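Local coordinates for protein coenzyme A transferase (Yersinia pestis, PDB 3QLI) that probably transfers coenzyme A between carboxylic acids, perhaps using acetate, like other members of the acetyl-CoA hydrolase/transferase family, at residues A437-D440 and F441-E444. Numbering follows the deposited sequence.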
ATOM      1  N   ALA A 437     -14.887  12.329 -18.020  1.00 14.26           N
ATOM      2  CA  ALA A 437     -14.576  13.757 -17.963  1.00 15.12           C
ATOM      3  C   ALA A 437     -15.743  14.555 -18.543  1.00 15.93           C
ATOM      4  O   ALA A 437     -16.565  14.007 -19.278  1.00 16.21           O
ATOM      5  CB  ALA A 437     -13.295  14.052 -18.747  1.00 15.95           C
ATOM      6  N   HIS A 438     -15.829  15.839 -18.212  1.00 14.61           N
ATOM      7  CA  HIS A 438     -16.849  16.688 -18.827  1.00 17.90           C
ATOM      8  C   HIS A 438     -16.637  16.739 -20.350  1.00 17.07           C
ATOM      9  O   HIS A 438     -15.500  16.792 -20.839  1.00 16.80           O
ATOM     10  CB  HIS A 438     -16.843  18.103 -18.225  1.00 17.73           C
ATOM     11  CG  HIS A 438     -18.030  18.930 -18.625  1.00 18.46           C
ATOM     12  ND1 HIS A 438     -18.135  19.529 -19.864  1.00 18.40           N
ATOM     13  CD2 HIS A 438     -19.180  19.219 -17.966  1.00 19.43           C
ATOM     14  CE1 HIS A 438     -19.293  20.165 -19.945  1.00 24.04           C
ATOM     15  NE2 HIS A 438     -19.950  19.988 -18.809  1.00 21.31           N
ATOM     16  N   PRO A 439     -17.729  16.709 -21.118  1.00 17.72           N
ATOM     17  CA  PRO A 439     -17.561  16.798 -22.578  1.00 18.58           C
ATOM     18  C   PRO A 439     -16.623  17.925 -23.044  1.00 19.59           C
ATOM     19  O   PRO A 439     -15.862  17.723 -24.001  1.00 21.24           O
ATOM     20  CB  PRO A 439     -18.988  17.026 -23.074  1.00 23.60           C
ATOM     21  CG  PRO A 439     -19.834  16.254 -22.069  1.00 22.39           C
ATOM     22  CD  PRO A 439     -19.132  16.467 -20.726  1.00 17.98           C
ATOM     23  N   ASP A 440     -16.637  19.072 -22.370  1.00 18.78           N
ATOM     24  CA  ASP A 440     -15.776  20.186 -22.783  1.00 22.60           C
ATOM     25  C   ASP A 440     -14.280  19.844 -22.808  1.00 23.24           C
ATOM     26  O   ASP A 440     -13.498  20.518 -23.483  1.00 20.87           O
ATOM     27  CB  ASP A 440     -15.989  21.405 -21.878  1.00 24.94           C
ATOM     28  CG  ASP A 440     -17.375  22.012 -22.024  1.00 27.19           C
ATOM     29  OD1 ASP A 440     -18.105  21.620 -22.962  1.00 27.07           O
ATOM     30  OD2 ASP A 440     -17.722  22.884 -21.197  1.00 30.94           O
ATOM     31  N   PHE A 441     -13.878  18.809 -22.071  1.00 17.29           N
ATOM     32  CA  PHE A 441     -12.455  18.498 -21.927  1.00 16.53           C
ATOM     33  C   PHE A 441     -12.017  17.189 -22.581  1.00 19.03           C
ATOM     34  O   PHE A 441     -10.833  16.860 -22.571  1.00 18.86           O
ATOM     35  CB  PHE A 441     -12.051  18.469 -20.446  1.00 18.98           C
ATOM     36  CG  PHE A 441     -12.231  19.779 -19.743  1.00 18.60           C
ATOM     37  CD1 PHE A 441     -11.321  20.812 -19.935  1.00 24.11           C
ATOM     38  CD2 PHE A 441     -13.296  19.978 -18.874  1.00 18.80           C
ATOM     39  CE1 PHE A 441     -11.475  22.028 -19.279  1.00 24.35           C
ATOM     40  CE2 PHE A 441     -13.464  21.191 -18.220  1.00 22.33           C
ATOM     41  CZ  PHE A 441     -12.545  22.220 -18.421  1.00 24.22           C
ATOM     42  N   ARG A 442     -12.950  16.443 -23.160  1.00 18.53           N
ATOM     43  CA  ARG A 442     -12.601  15.119 -23.659  1.00 16.81           C
ATOM     44  C   ARG A 442     -11.615  15.132 -24.822  1.00 21.22           C
ATOM     45  O   ARG A 442     -10.730  14.273 -24.899  1.00 18.40           O
ATOM     46  CB  ARG A 442     -13.854  14.306 -23.991  1.00 16.41           C
ATOM     47  CG  ARG A 442     -14.675  13.996 -22.741  1.00 16.26           C
ATOM     48  CD  ARG A 442     -15.780  12.972 -22.987  1.00 17.40           C
ATOM     49  NE  ARG A 442     -16.742  12.995 -21.881  1.00 15.70           N
ATOM     50  CZ  ARG A 442     -17.938  12.415 -21.908  1.00 13.73           C
ATOM     51  NH1 ARG A 442     -18.334  11.742 -22.989  1.00 13.92           N
ATOM     52  NH2 ARG A 442     -18.744  12.527 -20.855  1.00 13.08           N
ATOM     53  N   ASP A 443     -11.764  16.094 -25.733  1.00 22.81           N
ATOM     54  CA  ASP A 443     -10.856  16.175 -26.881  1.00 20.27           C
ATOM     55  C   ASP A 443      -9.434  16.493 -26.429  1.00 21.16           C
ATOM     56  O   ASP A 443      -8.469  15.904 -26.915  1.00 21.74           O
ATOM     57  CB  ASP A 443     -11.326  17.232 -27.881  1.00 22.98           C
ATOM     58  CG  ASP A 443     -12.570  16.808 -28.641  1.00 31.01           C
ATOM     59  OD1 ASP A 443     -13.015  15.652 -28.476  1.00 31.87           O
ATOM     60  OD2 ASP A 443     -13.097  17.635 -29.418  1.00 35.55           O
ATOM     61  N   GLU A 444      -9.312  17.429 -25.498  1.00 21.26           N
ATOM     62  CA  GLU A 444      -8.008  17.821 -24.989  1.00 23.70           C
ATOM     63  C   GLU A 444      -7.355  16.654 -24.256  1.00 23.74           C
ATOM     64  O   GLU A 444      -6.158  16.412 -24.388  1.00 19.69           O
ATOM     65  CB  GLU A 444      -8.137  19.016 -24.049  1.00 27.00           C
ATOM     66  CG  GLU A 444      -6.797  19.579 -23.616  1.00 37.16           C
ATOM     67  CD  GLU A 444      -6.906  20.946 -22.957  1.00 53.71           C
ATOM     68  OE1 GLU A 444      -5.892  21.686 -22.958  1.00 57.05           O
ATOM     69  OE2 GLU A 444      -7.995  21.276 -22.434  1.00 50.71           O
TER
HETATM   70  O   HOH W   1     -13.895  18.150 -25.852  1.00 21.64           O
HETATM   71  O   HOH W   2     -11.277  19.538 -25.134  1.00 20.47           O
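R442 reaches back over the start of its own helix and holds the carbonyl oxygen of A437 side-on. R442 NE donates to A437 O at 2.8 Å, and R442 NH2 donates to A437 O at 3.1 Å, the more bent bond (138°). The oxygen lies almost in the guanidinium plane. NH2 meets it nearly head-on to the carbonyl, while NE comes from above the carbonyl plane. Two donors on one acceptor fix the rotation of the guanidinium. CG sits beside the R442 backbone N (chi1 -66°), and the extended chain then carries the guanidinium back to A437. The P439 ring lies alongside, with CG over one guanidinium face and P439 CD 4.0 Å from R442 NH2. F441 turns a ring edge to H438, where F441 CD2 meets H438 CB at 4.1 Å.

This is the N-terminal end of helix 439-451, with H438 as N-cap. H438 ND1 accepts from D440 N at 3.0 Å, close to the imidazole plane. CG of H438 stands opposite its own backbone N (chi1 -169°), which brings ND1 round to the N-H of D440. Backbone bonds here span three residues: F441 N to H438 O (2.9 Å) and R442 N to P439 O, the latter long. Two waters stand in for the i to i+4 bonds, bridging P439 O to D443 N and D440 O to E444 N.

Further out, NH1 of R442 forms a salt bridge with E435. F416 packs against P439 and R442. The F441 side chain lies about 8 Å from that of R393, one of the residues that bind CoA in this protein, though none is bound to this chain here.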